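Local coordinates for protein alcohol dehydrogenase IV (Corynebacterium glutamicum, PDB 3IV7) that probably reduces maleylacetate with a nicotinamide cofactor, as a dimeric member of the metal-binding iron-containing alcohol dehydrogenase family, at residues A[180-185]-A[190-195]; A[194-199]-A[283-288]; A[105-108]-A[112-115]; A[61-66]-A[87-92]. One frame throughout, in Å; residues are numbered along the deposited sequence.

Interaction 1 of 4, residues A[180-185]-A[190-195]; sequences DSLWGP and INAVLA
Apolar contact between the two segments rests on Leu182, whose CD2 methyl comes within 3.8 Å of Ala195 CB. The same methyl lies 4.0 Å from Ala192 O and also touches the Ala192 methyl, so a single leucine branch settles against one turn of the neighbouring helix. CG stands anti to the carbonyl carbon (chi1 -65°), and this turns the branch toward a helix that the CB itself does not face. Helix 276-286 covers Leu182 from outside the contact, through Ala278, Arg281 and Ala282.

The polar link is indirect. A water donates to Ser181 O and to Asn191 OD1, at 2.8 Å from each, and joins two acceptors that could not bond to each other. Ser181 O is thereby held twice, since Gly184 N also reaches it at 3.1 Å and closes a type I turn. Asn191 is fixed at both ends of its amide: OD1 also accepts from Asp188 N, while ND2 bonds to Ser235 OG and Asn186 O.

Within 180-185 one side-chain bond orders the turn. Trp183 NE1 donates to Asp180 OD1 at 2.7 Å, bent to 147°, meeting the anti side of the carboxylate and 23° out of its plane. Asp180 OD2 is taken by His242 ND1, so the aspartate bridges the tryptophan and a histidine.

Together these contacts show two consecutive helices, 164-181 and 189-211, joined by a short connection and tied by a leucine branch and a bridging water, in the all-helical C-terminal half characteristic of iron-containing alcohol dehydrogenases.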
loop_
_atom_site.group_PDB
_atom_site.type_symbol
_atom_site.label_atom_id
_atom_site.label_comp_id
_atom_site.label_asym_id
_atom_site.label_seq_id
_atom_site.Cartn_x
_atom_site.Cartn_y
_atom_site.Cartn_z
ATOM N N ASP A 180 -17.245 -0.066 -3.227
ATOM C CA ASP A 180 -17.602 1.365 -3.222
ATOM C C ASP A 180 -16.351 2.226 -3.479
ATOM O O ASP A 180 -16.430 3.261 -4.156
ATOM C CB ASP A 180 -18.205 1.732 -1.909
ATOM C CG ASP A 180 -19.150 2.913 -1.989
ATOM O OD1 ASP A 180 -19.804 3.154 -3.054
ATOM O OD2 ASP A 180 -19.326 3.534 -0.912
ATOM N N SER A 181 -15.197 1.761 -2.978
ATOM C CA SER A 181 -13.947 2.494 -3.118
ATOM C C SER A 181 -13.511 2.631 -4.590
ATOM O O SER A 181 -12.793 3.578 -4.951
ATOM C CB SER A 181 -12.853 1.846 -2.276
ATOM O OG SER A 181 -13.050 2.106 -0.873
ATOM N N LEU A 182 -13.969 1.703 -5.433
ATOM C CA LEU A 182 -13.672 1.737 -6.855
ATOM C C LEU A 182 -14.203 2.977 -7.573
ATOM O O LEU A 182 -13.673 3.350 -8.615
ATOM C CB LEU A 182 -14.156 0.455 -7.546
ATOM C CG LEU A 182 -13.430 -0.826 -7.082
ATOM C CD1 LEU A 182 -13.974 -2.052 -7.767
ATOM C CD2 LEU A 182 -11.915 -0.686 -7.303
ATOM N N TRP A 183 -15.274 3.580 -7.042
ATOM C CA TRP A 183 -15.786 4.865 -7.564
ATOM C C TRP A 183 -15.860 5.874 -6.394
ATOM O O TRP A 183 -16.677 6.788 -6.394
ATOM C CB TRP A 183 -17.165 4.694 -8.260
ATOM C CG TRP A 183 -18.108 3.916 -7.457
ATOM C CD1 TRP A 183 -18.661 4.285 -6.258
ATOM C CD2 TRP A 183 -18.573 2.588 -7.717
ATOM N NE1 TRP A 183 -19.408 3.258 -5.747
ATOM C CE2 TRP A 183 -19.381 2.207 -6.622
ATOM C CE3 TRP A 183 -18.381 1.680 -8.751
ATOM C CZ2 TRP A 183 -19.986 0.965 -6.542
ATOM C CZ3 TRP A 183 -19.005 0.460 -8.679
ATOM C CH2 TRP A 183 -19.795 0.110 -7.576
ATOM N N GLY A 184 -14.984 5.693 -5.402
ATOM C CA GLY A 184 -14.957 6.566 -4.223
ATOM C C GLY A 184 -14.604 8.005 -4.587
ATOM O O GLY A 184 -14.093 8.260 -5.686
ATOM N N PRO A 185 -14.860 8.958 -3.660
ATOM C CA PRO A 185 -14.561 10.354 -3.961
ATOM C C PRO A 185 -13.085 10.605 -4.243
ATOM O O PRO A 185 -12.780 11.499 -4.989
ATOM C CB PRO A 185 -14.991 11.091 -2.686
ATOM C CG PRO A 185 -15.058 10.031 -1.629
ATOM C CD PRO A 185 -15.453 8.802 -2.327
ATOM N N ILE A 190 -3.847 3.285 -6.771
ATOM C CA ILE A 190 -3.298 2.493 -5.676
ATOM C C ILE A 190 -4.422 1.928 -4.822
ATOM O O ILE A 190 -4.466 0.721 -4.587
ATOM C CB ILE A 190 -2.335 3.311 -4.816
ATOM C CG1 ILE A 190 -1.152 3.755 -5.677
ATOM C CG2 ILE A 190 -1.847 2.452 -3.581
ATOM C CD1 ILE A 190 -0.383 4.915 -5.153
ATOM N N ASN A 191 -5.335 2.785 -4.332
ATOM C CA ASN A 191 -6.450 2.244 -3.578
ATOM C C ASN A 191 -7.324 1.300 -4.458
ATOM O O ASN A 191 -7.939 0.371 -3.946
ATOM C CB ASN A 191 -7.269 3.313 -2.828
ATOM C CG ASN A 191 -7.823 4.416 -3.732
ATOM O OD1 ASN A 191 -8.465 4.144 -4.736
ATOM N ND2 ASN A 191 -7.683 5.678 -3.281
ATOM N N ALA A 192 -7.325 1.533 -5.777
ATOM C CA ALA A 192 -8.020 0.654 -6.704
ATOM C C ALA A 192 -7.399 -0.748 -6.696
ATOM O O ALA A 192 -8.119 -1.747 -6.590
ATOM C CB ALA A 192 -7.995 1.220 -8.092
ATOM N N VAL A 193 -6.072 -0.837 -6.829
ATOM C CA VAL A 193 -5.446 -2.158 -6.891
ATOM C C VAL A 193 -5.609 -2.883 -5.554
ATOM O O VAL A 193 -5.918 -4.084 -5.521
ATOM C CB VAL A 193 -3.991 -2.110 -7.342
ATOM C CG1 VAL A 193 -3.113 -1.608 -6.248
ATOM C CG2 VAL A 193 -3.552 -3.517 -7.816
ATOM N N LEU A 194 -5.542 -2.140 -4.454
ATOM C CA LEU A 194 -5.760 -2.748 -3.132
ATOM C C LEU A 194 -7.212 -3.242 -2.992
ATOM O O LEU A 194 -7.434 -4.311 -2.488
ATOM C CB LEU A 194 -5.395 -1.776 -1.998
ATOM C CG LEU A 194 -3.897 -1.373 -1.970
ATOM C CD1 LEU A 194 -3.614 -0.368 -0.865
ATOM C CD2 LEU A 194 -2.996 -2.616 -1.817
ATOM N N ALA A 195 -8.188 -2.444 -3.445
ATOM C CA ALA A 195 -9.582 -2.835 -3.368
ATOM C C ALA A 195 -9.831 -4.140 -4.133
ATOM O O ALA A 195 -10.527 -4.991 -3.652
ATOM C CB ALA A 195 -10.484 -1.741 -3.893
HETATM O O HOH W 1 -10.425 2.893 -6.226
#

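Interaction 2 of 4, residues A[194-199]-A[283-288]; sequences LAAEGI and AAAFGT
Ile199 carries this contact, and its CB already lies 3.8 Å from Ala285 CB. From there the side chain divides. CG2, placed anti to the backbone N by a chi1 of -65°, goes to helix 276-286, where it fits between two residues: it comes 3.7 Å from Ala285 CB and hangs over the Phe286 ring. The methyl sits 3.7 Å from the Phe286 ring centroid and only 7° off its normal, a CH-pi contact in which all six ring carbons are almost equally near. Ile199 runs roughly perpendicular to Phe286. Just beyond Phe286 the helix stops in a Schellman motif: Gly287, with positive phi, is its C-prime residue, and Thr288 N returns to Ala283 O at 3.1 Å. Two helices of the helical C-terminal half thus meet where one of them is ending. The other branch of Ile199, CG1 with CD1 at its tip, heads instead for Leu182, and the side chain as a whole also touches Leu175, Cys178 and Ile179 of helix 164-181. Between the backbones small residues allow close approach, with Ala285 CB 3.5 Å from Ala196 O and 4.3 Å from Ala196 CB.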
loop_
_atom_site.group_PDB
_atom_site.type_symbol
_atom_site.label_atom_id
_atom_site.label_comp_id
_atom_site.label_asym_id
_atom_site.label_seq_id
_atom_site.Cartn_x
_atom_site.Cartn_y
_atom_site.Cartn_z
ATOM N N LEU A 194 -5.542 -2.140 -4.454
ATOM C CA LEU A 194 -5.760 -2.748 -3.132
ATOM C C LEU A 194 -7.212 -3.242 -2.992
ATOM O O LEU A 194 -7.434 -4.311 -2.488
ATOM C CB LEU A 194 -5.395 -1.776 -1.998
ATOM C CG LEU A 194 -3.897 -1.373 -1.970
ATOM C CD1 LEU A 194 -3.614 -0.368 -0.865
ATOM C CD2 LEU A 194 -2.996 -2.616 -1.817
ATOM N N ALA A 195 -8.188 -2.444 -3.445
ATOM C CA ALA A 195 -9.582 -2.835 -3.368
ATOM C C ALA A 195 -9.831 -4.140 -4.133
ATOM O O ALA A 195 -10.527 -4.991 -3.652
ATOM C CB ALA A 195 -10.484 -1.741 -3.893
ATOM N N ALA A 196 -9.192 -4.292 -5.297
ATOM C CA ALA A 196 -9.356 -5.486 -6.144
ATOM C C ALA A 196 -8.707 -6.713 -5.481
ATOM O O ALA A 196 -9.209 -7.808 -5.602
ATOM C CB ALA A 196 -8.741 -5.247 -7.498
ATOM N N GLU A 197 -7.574 -6.503 -4.808
ATOM C CA GLU A 197 -6.927 -7.561 -4.050
ATOM C C GLU A 197 -7.818 -7.969 -2.893
ATOM O O GLU A 197 -7.894 -9.141 -2.558
ATOM C CB GLU A 197 -5.560 -7.105 -3.542
ATOM C CG GLU A 197 -4.853 -8.080 -2.593
ATOM C CD GLU A 197 -4.299 -9.328 -3.263
ATOM O OE1 GLU A 197 -4.574 -9.565 -4.472
ATOM O OE2 GLU A 197 -3.518 -10.062 -2.564
ATOM N N GLY A 198 -8.514 -7.002 -2.295
ATOM C CA GLY A 198 -9.476 -7.318 -1.228
ATOM C C GLY A 198 -10.655 -8.132 -1.752
ATOM O O GLY A 198 -11.123 -9.053 -1.080
ATOM N N ILE A 199 -11.161 -7.766 -2.946
ATOM C CA ILE A 199 -12.254 -8.506 -3.571
ATOM C C ILE A 199 -11.816 -9.958 -3.826
ATOM O O ILE A 199 -12.550 -10.890 -3.507
ATOM C CB ILE A 199 -12.721 -7.890 -4.902
ATOM C CG1 ILE A 199 -13.325 -6.503 -4.674
ATOM C CG2 ILE A 199 -13.758 -8.807 -5.592
ATOM C CD1 ILE A 199 -13.656 -5.730 -5.985
ATOM N N ALA A 283 -14.928 -7.245 -11.884
ATOM C CA ALA A 283 -15.173 -8.465 -12.659
ATOM C C ALA A 283 -13.934 -9.363 -12.690
ATOM O O ALA A 283 -14.025 -10.538 -12.397
ATOM C CB ALA A 283 -15.614 -8.105 -14.103
ATOM N N ALA A 284 -12.779 -8.791 -13.047
ATOM C CA ALA A 284 -11.519 -9.539 -13.059
ATOM C C ALA A 284 -11.197 -10.123 -11.677
ATOM O O ALA A 284 -10.751 -11.256 -11.556
ATOM C CB ALA A 284 -10.383 -8.638 -13.514
ATOM N N ALA A 285 -11.410 -9.333 -10.641
ATOM C CA ALA A 285 -11.134 -9.776 -9.302
ATOM C C ALA A 285 -12.039 -10.930 -8.907
ATOM O O ALA A 285 -11.627 -11.794 -8.161
ATOM C CB ALA A 285 -11.283 -8.627 -8.333
ATOM N N PHE A 286 -13.292 -10.907 -9.373
ATOM C CA PHE A 286 -14.233 -11.998 -9.118
ATOM C C PHE A 286 -13.948 -13.201 -10.015
ATOM O O PHE A 286 -14.331 -14.312 -9.694
ATOM C CB PHE A 286 -15.688 -11.554 -9.315
ATOM C CG PHE A 286 -16.293 -10.836 -8.118
ATOM C CD1 PHE A 286 -16.475 -11.488 -6.931
ATOM C CD2 PHE A 286 -16.744 -9.540 -8.234
ATOM C CE1 PHE A 286 -17.038 -10.843 -5.848
ATOM C CE2 PHE A 286 -17.296 -8.877 -7.150
ATOM C CZ PHE A 286 -17.464 -9.514 -5.981
ATOM N N GLY A 287 -13.311 -12.967 -11.158
ATOM C CA GLY A 287 -13.034 -14.051 -12.116
ATOM C C GLY A 287 -14.267 -14.362 -12.955
ATOM O O GLY A 287 -14.456 -15.483 -13.392
ATOM N N THR A 288 -15.081 -13.338 -13.206
ATOM C CA THR A 288 -16.342 -13.484 -13.894
ATOM C C THR A 288 -16.452 -12.394 -14.958
ATOM O O THR A 288 -15.676 -11.454 -14.960
ATOM C CB THR A 288 -17.525 -13.365 -12.896
ATOM O OG1 THR A 288 -17.414 -12.141 -12.158
ATOM C CG2 THR A 288 -17.530 -14.544 -11.901
#

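Interaction 3 of 4, residues A[105-108]-A[112-115]; sequences KAIA and ALPI
The side-chain nitrogen NZ of Lys105, a residue whose backbone packs against Ile115, is gripped by three oxygens: Ser125 OG, Thr128 OG1 and Val130 O. Its chain leaves the helix on the side away from 112-115 and runs nearly straight (chi2 180°, chi4 178°), which carries NZ far from the apolar contact near its root. Three acceptors thus surround the NZ of a residue buried in the fold.

At that root Ile115 does the touching. Its CD1 methyl lies 3.8 Å from Lys105 N and 3.9 Å from Ala108 CB, resting on one face of the helix, between residues one turn apart, and it also comes within 4.3 Å of Lys105 CG. Ala108 CB has a second neighbour, Leu113 O at 3.5 Å, so the small methyl is covered by a backbone oxygen and an isoleucine tip. Farther round the helix Ile107 CG2 meets Leu113 CD1 more loosely, at 4.4 Å.

One hydrogen bond crosses the segments. Ala112 N donates to Ala108 O at 2.9 Å, and Ala112, with positive phi, is where the chain leaves the helix. Thr111 OG1 helps at this exit, bonding to Ile107 O and to Leu113 N. The chain then doubles back alongside the last turns and enters strand 115-119.

Helix 98-111 connects strands 91-96 and 115-119, parallel neighbours in the sheet. The contact is thus the returning half of a beta-alpha-beta crossover, the repeating unit of the Rossmann-like N-terminal half that in this family binds the nicotinamide cofactor.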
loop_
_atom_site.group_PDB
_atom_site.type_symbol
_atom_site.label_atom_id
_atom_site.label_comp_id
_atom_site.label_asym_id
_atom_site.label_seq_id
_atom_site.Cartn_x
_atom_site.Cartn_y
_atom_site.Cartn_z
ATOM N N LYS A 105 -10.215 3.908 19.522
ATOM C CA LYS A 105 -10.038 5.084 18.695
ATOM C C LYS A 105 -10.523 6.329 19.438
ATOM O O LYS A 105 -9.874 7.365 19.411
ATOM C CB LYS A 105 -10.803 4.928 17.373
ATOM C CG LYS A 105 -10.155 3.967 16.347
ATOM C CD LYS A 105 -11.021 3.903 15.085
ATOM C CE LYS A 105 -10.240 3.364 13.891
ATOM N NZ LYS A 105 -11.085 3.263 12.690
ATOM N N ALA A 106 -11.692 6.241 20.058
ATOM C CA ALA A 106 -12.228 7.381 20.783
ATOM C C ALA A 106 -11.229 7.854 21.860
ATOM O O ALA A 106 -11.028 9.066 22.041
ATOM C CB ALA A 106 -13.588 7.070 21.376
ATOM N N ILE A 107 -10.563 6.912 22.518
ATOM C CA ILE A 107 -9.556 7.253 23.542
ATOM C C ILE A 107 -8.354 7.945 22.922
ATOM O O ILE A 107 -7.865 8.934 23.449
ATOM C CB ILE A 107 -9.056 6.017 24.322
ATOM C CG1 ILE A 107 -10.208 5.340 25.066
ATOM C CG2 ILE A 107 -7.980 6.459 25.371
ATOM C CD1 ILE A 107 -9.847 3.937 25.655
ATOM N N ALA A 108 -7.871 7.413 21.794
ATOM C CA ALA A 108 -6.726 8.013 21.098
ATOM C C ALA A 108 -7.011 9.445 20.602
ATOM O O ALA A 108 -6.102 10.261 20.495
ATOM C CB ALA A 108 -6.313 7.133 19.945
ATOM N N ALA A 112 -3.953 10.808 22.356
ATOM C CA ALA A 112 -2.875 10.539 21.422
ATOM C C ALA A 112 -2.161 9.203 21.714
ATOM O O ALA A 112 -1.114 8.950 21.162
ATOM C CB ALA A 112 -1.810 11.747 21.414
ATOM N N LEU A 113 -2.770 8.326 22.516
ATOM C CA LEU A 113 -2.156 7.045 22.835
ATOM C C LEU A 113 -2.146 6.138 21.620
ATOM O O LEU A 113 -3.098 6.123 20.844
ATOM C CB LEU A 113 -2.891 6.342 23.977
ATOM C CG LEU A 113 -2.650 6.914 25.381
ATOM C CD1 LEU A 113 -3.663 6.301 26.337
ATOM C CD2 LEU A 113 -1.148 6.659 25.865
ATOM N N PRO A 114 -1.105 5.343 21.484
ATOM C CA PRO A 114 -1.032 4.398 20.395
ATOM C C PRO A 114 -1.925 3.213 20.640
ATOM O O PRO A 114 -2.195 2.844 21.815
ATOM C CB PRO A 114 0.440 3.978 20.393
ATOM C CG PRO A 114 0.898 4.233 21.758
ATOM C CD PRO A 114 0.155 5.404 22.249
ATOM N N ILE A 115 -2.419 2.634 19.555
ATOM C CA ILE A 115 -3.314 1.508 19.628
ATOM C C ILE A 115 -2.721 0.307 18.913
ATOM O O ILE A 115 -2.217 0.435 17.786
ATOM C CB ILE A 115 -4.631 1.822 18.908
ATOM C CG1 ILE A 115 -5.416 2.922 19.612
ATOM C CG2 ILE A 115 -5.487 0.555 18.770
ATOM C CD1 ILE A 115 -6.554 3.453 18.711
#

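Interaction 4 of 4, residues A[61-66]-A[87-92]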
loop_
_atom_site.group_PDB
_atom_site.type_symbol
_atom_site.label_atom_id
_atom_site.label_comp_id
_atom_site.label_asym_id
_atom_site.label_seq_id
_atom_site.Cartn_x
_atom_site.Cartn_y
_atom_site.Cartn_z
ATOM N N VAL A 61 -0.632 -6.475 32.031
ATOM C CA VAL A 61 -1.713 -5.595 31.686
ATOM C C VAL A 61 -2.091 -4.775 32.894
ATOM O O VAL A 61 -2.425 -5.328 33.944
ATOM C CB VAL A 61 -2.908 -6.376 31.214
ATOM C CG1 VAL A 61 -4.135 -5.464 31.122
ATOM C CG2 VAL A 61 -2.601 -7.056 29.828
ATOM N N ALA A 62 -2.050 -3.451 32.745
ATOM C CA ALA A 62 -2.374 -2.534 33.844
ATOM C C ALA A 62 -3.875 -2.433 34.068
ATOM O O ALA A 62 -4.336 -2.366 35.189
ATOM C CB ALA A 62 -1.798 -1.159 33.555
ATOM N N ILE A 63 -4.632 -2.375 32.992
ATOM C CA ILE A 63 -6.087 -2.208 33.085
ATOM C C ILE A 63 -6.793 -3.070 32.052
ATOM O O ILE A 63 -6.366 -3.132 30.887
ATOM C CB ILE A 63 -6.510 -0.717 32.817
ATOM C CG1 ILE A 63 -6.094 0.194 33.972
ATOM C CG2 ILE A 63 -8.028 -0.634 32.581
ATOM C CD1 ILE A 63 -6.899 -0.044 35.312
ATOM N N TRP A 64 -7.867 -3.736 32.489
ATOM C CA TRP A 64 -8.777 -4.470 31.603
ATOM C C TRP A 64 -10.094 -3.691 31.580
ATOM O O TRP A 64 -10.706 -3.491 32.622
ATOM C CB TRP A 64 -9.052 -5.867 32.132
ATOM C CG TRP A 64 -7.834 -6.678 32.373
ATOM C CD1 TRP A 64 -7.130 -6.756 33.522
ATOM C CD2 TRP A 64 -7.227 -7.586 31.462
ATOM N NE1 TRP A 64 -6.082 -7.624 33.375
ATOM C CE2 TRP A 64 -6.133 -8.166 32.123
ATOM C CE3 TRP A 64 -7.479 -7.937 30.131
ATOM C CZ2 TRP A 64 -5.292 -9.078 31.509
ATOM C CZ3 TRP A 64 -6.670 -8.866 29.532
ATOM C CH2 TRP A 64 -5.572 -9.423 30.218
ATOM N N HIS A 65 -10.509 -3.237 30.409
ATOM C CA HIS A 65 -11.667 -2.383 30.305
ATOM C C HIS A 65 -12.682 -3.044 29.417
ATOM O O HIS A 65 -12.395 -3.317 28.245
ATOM C CB HIS A 65 -11.244 -1.021 29.737
ATOM C CG HIS A 65 -12.344 -0.013 29.693
ATOM N ND1 HIS A 65 -12.686 0.765 30.781
ATOM C CD2 HIS A 65 -13.176 0.357 28.686
ATOM C CE1 HIS A 65 -13.689 1.562 30.449
ATOM N NE2 HIS A 65 -14.004 1.335 29.185
ATOM N N ASP A 66 -13.874 -3.337 29.968
ATOM C CA ASP A 66 -14.891 -4.032 29.203
ATOM C C ASP A 66 -16.131 -3.249 28.800
ATOM O O ASP A 66 -17.021 -3.816 28.128
ATOM C CB ASP A 66 -15.263 -5.374 29.839
ATOM C CG ASP A 66 -15.983 -5.235 31.192
ATOM O OD1 ASP A 66 -16.371 -4.117 31.603
ATOM O OD2 ASP A 66 -16.149 -6.281 31.845
ATOM N N ASN A 87 -4.806 6.211 34.990
ATOM C CA ASN A 87 -3.935 5.085 35.244
ATOM C C ASN A 87 -2.615 5.202 34.512
ATOM O O ASN A 87 -1.811 4.262 34.498
ATOM C CB ASN A 87 -4.652 3.795 34.867
ATOM C CG ASN A 87 -5.750 3.441 35.845
ATOM O OD1 ASN A 87 -5.477 2.967 36.943
ATOM N ND2 ASN A 87 -6.999 3.631 35.440
ATOM N N GLU A 88 -2.403 6.348 33.878
ATOM C CA GLU A 88 -1.167 6.609 33.170
ATOM C C GLU A 88 -0.850 5.517 32.161
ATOM O O GLU A 88 0.300 5.124 31.960
ATOM C CB GLU A 88 -0.040 6.803 34.165
ATOM C CG GLU A 88 -0.301 7.981 35.064
ATOM C CD GLU A 88 0.704 8.093 36.184
ATOM O OE1 GLU A 88 0.805 7.148 36.986
ATOM O OE2 GLU A 88 1.354 9.140 36.276
ATOM N N ILE A 89 -1.884 5.097 31.473
ATOM C CA ILE A 89 -1.764 4.135 30.419
ATOM C C ILE A 89 -0.833 4.644 29.312
ATOM O O ILE A 89 -0.844 5.816 28.976
ATOM C CB ILE A 89 -3.154 3.847 29.838
ATOM C CG1 ILE A 89 -4.012 3.138 30.887
ATOM C CG2 ILE A 89 -3.045 3.016 28.591
ATOM C CD1 ILE A 89 -3.388 1.821 31.426
ATOM N N ASP A 90 -0.011 3.759 28.760
ATOM C CA ASP A 90 0.880 4.146 27.700
ATOM C C ASP A 90 0.701 3.338 26.409
ATOM O O ASP A 90 1.366 3.609 25.409
ATOM C CB ASP A 90 2.358 4.168 28.164
ATOM C CG ASP A 90 2.921 2.783 28.476
ATOM O OD1 ASP A 90 2.170 1.788 28.444
ATOM O OD2 ASP A 90 4.145 2.701 28.784
ATOM N N LEU A 91 -0.203 2.373 26.429
ATOM C CA LEU A 91 -0.553 1.629 25.225
ATOM C C LEU A 91 -1.981 1.146 25.340
ATOM O O LEU A 91 -2.407 0.689 26.411
ATOM C CB LEU A 91 0.389 0.436 25.035
ATOM C CG LEU A 91 0.252 -0.389 23.736
ATOM C CD1 LEU A 91 0.612 0.444 22.538
ATOM C CD2 LEU A 91 1.132 -1.643 23.807
ATOM N N LEU A 92 -2.737 1.304 24.248
ATOM C CA LEU A 92 -4.081 0.741 24.112
ATOM C C LEU A 92 -4.010 -0.539 23.291
ATOM O O LEU A 92 -3.380 -0.563 22.222
ATOM C CB LEU A 92 -5.006 1.733 23.377
ATOM C CG LEU A 92 -5.184 3.111 24.008
ATOM C CD1 LEU A 92 -6.031 4.017 23.118
ATOM C CD2 LEU A 92 -5.784 2.964 25.358
#
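Ile63 gives up the most surface here, and it spends it on Asn87 and Ile89 together. Its CD1 methyl is equally far, 3.7 Å, from Asn87 ND2 and from Asn87 OD1, and no farther from CG, so it lies over the amide plane and not at its rim; the isoleucine comes at the amide nearly square-on to the asparagine's own direction. CG1 follows behind, 3.8 Å from Asn87 CG and 4.1 Å from Ile89 CD1.

Asn87 offers a flat, partly polar surface to this isoleucine, yet its polar work is done elsewhere: ND2 bonds to Val83 O of the preceding helix, which helps to keep the amide turned. The chi1 of -72° sets CG anti to the carbonyl carbon and brings the amide across toward Ile63.

Ile89 is the buried member of the group. Its CD1 reaches 4.0 Å from Ala62 CB, filling the corner between Ala62 and Ile63, while the side chain also packs on Met41. Between Asn87 and Ile89 the chain turns through Glu88, the positive-phi C-prime residue of a Schellman motif that closes helix 74-86.

No hydrogen bond joins the segments, because strand 40-43 lies between strands 63-65 and 91-96 and bonds to Ala62, Ile63 and His65. Side chains instead bridge over it at the edge of the parallel sheet formed by strand 63-65, within a beta-alpha-beta crossover that passes through helix 74-86, as expected of a Rossmann-like alpha/beta domain.

How the interactions relate
The four contacts form two pairs, one in each half of the chain. Interactions 1 and 2 share Leu194 and Ala195 on helix 189-211; their centres are 11 Å apart, and Leu182 CD1 meets Ile199 CD1 at 4.1 Å. Interactions 3 and 4 are also 11 Å apart between centres and are joined through the sheet, where Pro114 O and Leu92 N lie 2.9 Å apart, a probable hydrogen bond. The two pairs do not meet: even the nearest atoms of interactions 1 and 3 are about 14 Å apart, and the centres of interactions 2 and 4 about 40 Å. A bound 1,2-ethanediol, probably from the crystallisation liquor, lies about 4 Å from the Ala192 side chain in interaction 1.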